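Long-range contacts in aminotransferase, class I and II (Erwinia tasmaniensis, PDB 5Z0Q), which belongs to the class I and II aminotransferases, a family of pyridoxal-5'-phosphate-dependent enzymes, and binds pyridoxal-5'-phosphate: residues L94-G99 / A249-I254; S70-E75 / A281-W286. All blocks are in the same frame, centred on the assembly; numbering follows the deposited sequence.

Contact 1: L94-G99 / A249-I254; sequences LVFLPG and ASLAVI
Leu-94 and Leu-251 meet through different first torsions: Leu-94 has CG anti to its carbonyl carbon (chi1 -60°), whereas Leu-251 wedges CG between backbone N and carbonyl carbon (chi1 53°), and Leu-94 CD2 comes to 4.1 Å from Leu-251 CD1. Both sit on the antiparallel edge pair of the large mixed sheet of this aminotransferase fold, strand 94-97 being outermost within the chain and 250-253 its neighbour. Four backbone bonds pair Val-95 with Ala-252 and Leu-97 with Ser-250; the bond from Leu-97 N to Ser-250 O, 3.0 Å, comes from above the carbonyl plane. On the face of Leu-94, Phe-96, Leu-251 and Val-253, side chains lie alongside one another: Leu-94 CD2 is 3.7 Å from Val-253 CG2, and Phe-96 CD1 the same distance from Leu-251 CB. Ser-250 O lies at the Phe-96 ring edge, in plane. Helix 71-83 packs on this face. On the other, Leu-97 CD1 meets Ala-252 CB at 4.0 Å, and helix 257-267 lies against Val-95 and Leu-97. Past the strand, Pro-98 centres an inverse gamma turn, leading the chain to Gly-99, which touches pyridoxal-5'-phosphate. Just before this turn, Ser-250 N donates to Leu-97 O at 3.0 Å.

Contact 2: S70-E75 / A281-W286; sequences SEALAE and AASAAW
Leu-73 carries the contact: its CD1 lies 4.0 Å from both Ala-282 CB and Trp-286 CE3. This is helix-helix packing: the N-terminal turn of helix 71-83 rests against the middle of helix 276-288, the short segments running at 32° to each other with axes 8.8 Å apart at closest approach. CG of Leu-73 stands anti to the backbone N (chi1 176°), which swings the branch out across the gap to Ala-282. There CD1 rests on both the methyl and the carbonyl group, with CD2 slightly farther from the methyl. Beside this apolar patch, Ser-283 OG reaches across to Leu-73 CB at 3.4 Å, and Ser-283 OG lies 3.3 Å from Ser-70 OG. In the next shell, Ser-283 OG is hydrogen-bonded to Tyr-279 O, one turn back in its own helix, which anchors the hydroxyl as it faces the other helix. The indole of Trp-286 is held by a bond from NE1 to Asp-209 and packs further along helix 71-83 on Val-76, Ala-77 and Arg-80. Ser-70 is the N-cap of helix 71-83, and its OG accepts from Leu-73 N at 2.8 Å with an angle of 158° at the hydrogen.

Contacts 1 and 2 have centres about 12 Å apart and touch directly. Helix 71-83 and strand 94-97 follow each other in the chain, while helix 276-288 comes after strand 250-253 with helix 257-267 between, and two layers result: the helices of contact 2 over one face of the strands of contact 1. Leu-73 CD2 reaches Phe-96 CE1 at 3.6 Å, Ala-74 CB lies 3.7 Å from both Phe-96 CZ and Leu-94 CD1, and Ala-282 CB is 3.7 Å from Ala-249 CB. Pyridoxal-5'-phosphate touches contact 1 at Gly-99, whereas the side chain of Ala-282 in contact 2 stays about 11 Å from pyridoxal-5'-phosphate.

Contact 1: L94-G99 / A249-I254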
loop_
_atom_site.group_PDB
_atom_site.type_symbol
_atom_site.label_atom_id
_atom_site.label_comp_id
_atom_site.label_asym_id
_atom_site.label_seq_id
_atom_site.Cartn_x
_atom_site.Cartn_y
_atom_site.Cartn_z
ATOM N N LEU A 94 12.913 12.539 -3.626
ATOM C CA LEU A 94 12.092 11.370 -3.898
ATOM C C LEU A 94 11.282 10.961 -2.675
ATOM O O LEU A 94 11.762 11.026 -1.539
ATOM C CB LEU A 94 12.969 10.203 -4.356
ATOM C CG LEU A 94 13.794 10.446 -5.619
ATOM C CD1 LEU A 94 14.623 9.221 -5.962
ATOM C CD2 LEU A 94 12.895 10.826 -6.783
ATOM N N VAL A 95 10.040 10.546 -2.920
ATOM C CA VAL A 95 9.166 9.964 -1.905
ATOM C C VAL A 95 8.490 8.764 -2.555
ATOM O O VAL A 95 7.706 8.926 -3.496
ATOM C CB VAL A 95 8.116 10.955 -1.379
ATOM C CG1 VAL A 95 7.173 10.260 -0.411
ATOM C CG2 VAL A 95 8.784 12.143 -0.704
ATOM N N PHE A 96 8.792 7.564 -2.066
ATOM C CA PHE A 96 8.260 6.349 -2.666
ATOM C C PHE A 96 6.861 6.052 -2.139
ATOM O O PHE A 96 6.578 6.221 -0.949
ATOM C CB PHE A 96 9.192 5.170 -2.394
ATOM C CG PHE A 96 10.558 5.330 -2.999
ATOM C CD1 PHE A 96 10.742 5.211 -4.367
ATOM C CD2 PHE A 96 11.656 5.601 -2.201
ATOM C CE1 PHE A 96 11.997 5.362 -4.929
ATOM C CE2 PHE A 96 12.915 5.751 -2.755
ATOM C CZ PHE A 96 13.085 5.631 -4.120
ATOM N N LEU A 97 5.988 5.603 -3.035
ATOM C CA LEU A 97 4.580 5.396 -2.740
ATOM C C LEU A 97 4.127 4.060 -3.307
ATOM O O LEU A 97 4.714 3.563 -4.277
ATOM C CB LEU A 97 3.715 6.521 -3.332
ATOM C CG LEU A 97 3.986 7.939 -2.829
ATOM C CD1 LEU A 97 3.461 8.962 -3.823
ATOM C CD2 LEU A 97 3.356 8.146 -1.461
ATOM N N PRO A 98 3.092 3.449 -2.718
ATOM C CA PRO A 98 2.515 2.206 -3.274
ATOM C C PRO A 98 1.405 2.486 -4.286
ATOM O O PRO A 98 0.224 2.171 -4.084
ATOM C CB PRO A 98 2.001 1.499 -2.019
ATOM C CG PRO A 98 1.568 2.626 -1.137
ATOM C CD PRO A 98 2.531 3.765 -1.391
ATOM N N GLY A 99 1.783 3.091 -5.405
ATOM C CA GLY A 99 0.848 3.441 -6.456
ATOM C C GLY A 99 0.918 4.915 -6.809
ATOM O O GLY A 99 1.589 5.715 -6.159
ATOM N N ALA A 249 4.819 -0.082 -7.427
ATOM C CA ALA A 249 5.925 0.709 -6.905
ATOM C C ALA A 249 6.025 2.002 -7.706
ATOM O O ALA A 249 6.229 1.968 -8.925
ATOM C CB ALA A 249 7.233 -0.075 -6.969
ATOM N N SER A 250 5.876 3.136 -7.024
ATOM C CA SER A 250 5.901 4.443 -7.665
ATOM C C SER A 250 6.718 5.398 -6.805
ATOM O O SER A 250 7.169 5.052 -5.708
ATOM C CB SER A 250 4.482 4.982 -7.880
ATOM O OG SER A 250 3.871 5.297 -6.641
ATOM N N LEU A 251 6.906 6.616 -7.308
ATOM C CA LEU A 251 7.647 7.629 -6.573
ATOM C C LEU A 251 7.141 9.009 -6.960
ATOM O O LEU A 251 6.682 9.229 -8.085
ATOM C CB LEU A 251 9.161 7.518 -6.822
ATOM C CG LEU A 251 9.705 7.504 -8.256
ATOM C CD1 LEU A 251 9.898 8.912 -8.813
ATOM C CD2 LEU A 251 11.009 6.722 -8.316
ATOM N N ALA A 252 7.227 9.935 -6.010
ATOM C CA ALA A 252 6.890 11.333 -6.228
ATOM C C ALA A 252 8.147 12.177 -6.079
ATOM O O ALA A 252 8.951 11.952 -5.169
ATOM C CB ALA A 252 5.817 11.806 -5.245
ATOM N N VAL A 253 8.315 13.144 -6.975
ATOM C CA VAL A 253 9.483 14.017 -6.989
ATOM C C VAL A 253 9.025 15.407 -6.572
ATOM O O VAL A 253 8.365 16.112 -7.345
ATOM C CB VAL A 253 10.163 14.044 -8.363
ATOM C CG1 VAL A 253 11.457 14.841 -8.296
ATOM C CG2 VAL A 253 10.421 12.626 -8.851
ATOM N N ILE A 254 9.372 15.802 -5.354
ATOM C CA ILE A 254 8.994 17.091 -4.793
ATOM C C ILE A 254 10.270 17.860 -4.474
ATOM O O ILE A 254 10.874 17.671 -3.417
ATOM C CB ILE A 254 8.119 16.926 -3.539
ATOM C CG1 ILE A 254 7.147 15.758 -3.719
ATOM C CG2 ILE A 254 7.355 18.208 -3.253
ATOM C CD1 ILE A 254 6.400 15.385 -2.460
#

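Contact 2: S70-E75 / A281-W286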
loop_
_atom_site.group_PDB
_atom_site.type_symbol
_atom_site.label_atom_id
_atom_site.label_comp_id
_atom_site.label_asym_id
_atom_site.label_seq_id
_atom_site.Cartn_x
_atom_site.Cartn_y
_atom_site.Cartn_z
ATOM N N SER A 70 14.376 1.301 -1.353
ATOM C CA SER A 70 15.424 0.830 -2.253
ATOM C C SER A 70 16.342 1.982 -2.638
ATOM O O SER A 70 15.918 2.927 -3.311
ATOM C CB SER A 70 14.802 0.195 -3.492
ATOM O OG SER A 70 15.784 -0.050 -4.484
ATOM N N GLU A 71 17.604 1.910 -2.210
ATOM C CA GLU A 71 18.600 2.845 -2.719
ATOM C C GLU A 71 18.886 2.596 -4.194
ATOM O O GLU A 71 19.234 3.532 -4.923
ATOM C CB GLU A 71 19.890 2.743 -1.905
ATOM C CG GLU A 71 19.888 3.556 -0.620
ATOM C CD GLU A 71 21.164 3.381 0.183
ATOM O OE1 GLU A 71 21.537 2.223 0.468
ATOM O OE2 GLU A 71 21.800 4.400 0.523
ATOM N N ALA A 72 18.740 1.349 -4.648
ATOM C CA ALA A 72 18.962 1.041 -6.056
ATOM C C ALA A 72 17.890 1.673 -6.936
ATOM O O ALA A 72 18.194 2.181 -8.022
ATOM C CB ALA A 72 19.003 -0.472 -6.262
ATOM N N LEU A 73 16.632 1.649 -6.487
ATOM C CA LEU A 73 15.562 2.273 -7.259
ATOM C C LEU A 73 15.755 3.782 -7.349
ATOM O O LEU A 73 15.569 4.376 -8.418
ATOM C CB LEU A 73 14.205 1.943 -6.639
ATOM C CG LEU A 73 12.982 2.611 -7.273
ATOM C CD1 LEU A 73 12.883 2.260 -8.748
ATOM C CD2 LEU A 73 11.713 2.210 -6.539
ATOM N N ALA A 74 16.129 4.420 -6.237
ATOM C CA ALA A 74 16.387 5.856 -6.261
ATOM C C ALA A 74 17.560 6.195 -7.169
ATOM O O ALA A 74 17.555 7.242 -7.828
ATOM C CB ALA A 74 16.643 6.365 -4.842
ATOM N N GLU A 75 18.567 5.322 -7.225
ATOM C CA GLU A 75 19.724 5.575 -8.075
ATOM C C GLU A 75 19.361 5.450 -9.549
ATOM O O GLU A 75 19.715 6.313 -10.362
ATOM C CB GLU A 75 20.856 4.614 -7.710
ATOM C CG GLU A 75 22.110 4.753 -8.562
ATOM C CD GLU A 75 22.309 3.581 -9.507
ATOM O OE1 GLU A 75 21.796 3.638 -10.646
ATOM O OE2 GLU A 75 22.970 2.599 -9.107
ATOM N N ALA A 281 11.136 -5.418 -8.303
ATOM C CA ALA A 281 10.675 -5.417 -9.687
ATOM C C ALA A 281 10.851 -4.049 -10.332
ATOM O O ALA A 281 11.245 -3.955 -11.501
ATOM C CB ALA A 281 9.214 -5.858 -9.752
ATOM N N ALA A 282 10.567 -2.976 -9.590
ATOM C CA ALA A 282 10.695 -1.636 -10.152
ATOM C C ALA A 282 12.149 -1.297 -10.454
ATOM O O ALA A 282 12.438 -0.602 -11.435
ATOM C CB ALA A 282 10.091 -0.605 -9.199
ATOM N N SER A 283 13.077 -1.774 -9.620
ATOM C CA SER A 283 14.494 -1.547 -9.887
ATOM C C SER A 283 14.930 -2.263 -11.157
ATOM O O SER A 283 15.520 -1.651 -12.055
ATOM C CB SER A 283 15.336 -2.002 -8.694
ATOM O OG SER A 283 15.192 -1.118 -7.597
ATOM N N ALA A 284 14.636 -3.563 -11.255
ATOM C CA ALA A 284 15.028 -4.325 -12.438
ATOM C C ALA A 284 14.344 -3.807 -13.696
ATOM O O ALA A 284 14.897 -3.929 -14.795
ATOM C CB ALA A 284 14.714 -5.807 -12.235
ATOM N N ALA A 285 13.148 -3.232 -13.558
ATOM C CA ALA A 285 12.450 -2.686 -14.716
ATOM C C ALA A 285 13.227 -1.528 -15.327
ATOM O O ALA A 285 13.478 -1.499 -16.537
ATOM C CB ALA A 285 11.042 -2.241 -14.319
ATOM N N TRP A 286 13.628 -0.564 -14.499
ATOM C CA TRP A 286 14.338 0.610 -14.986
ATOM C C TRP A 286 15.842 0.404 -15.104
ATOM O O TRP A 286 16.507 1.208 -15.766
ATOM C CB TRP A 286 14.060 1.810 -14.072
ATOM C CG TRP A 286 12.798 2.538 -14.413
ATOM C CD1 TRP A 286 12.067 2.418 -15.559
ATOM C CD2 TRP A 286 12.114 3.499 -13.599
ATOM N NE1 TRP A 286 10.971 3.246 -15.511
ATOM C CE2 TRP A 286 10.976 3.920 -14.317
ATOM C CE3 TRP A 286 12.352 4.044 -12.333
ATOM C CZ2 TRP A 286 10.080 4.861 -13.813
ATOM C CZ3 TRP A 286 11.460 4.979 -11.835
ATOM C CH2 TRP A 286 10.339 5.378 -12.574
#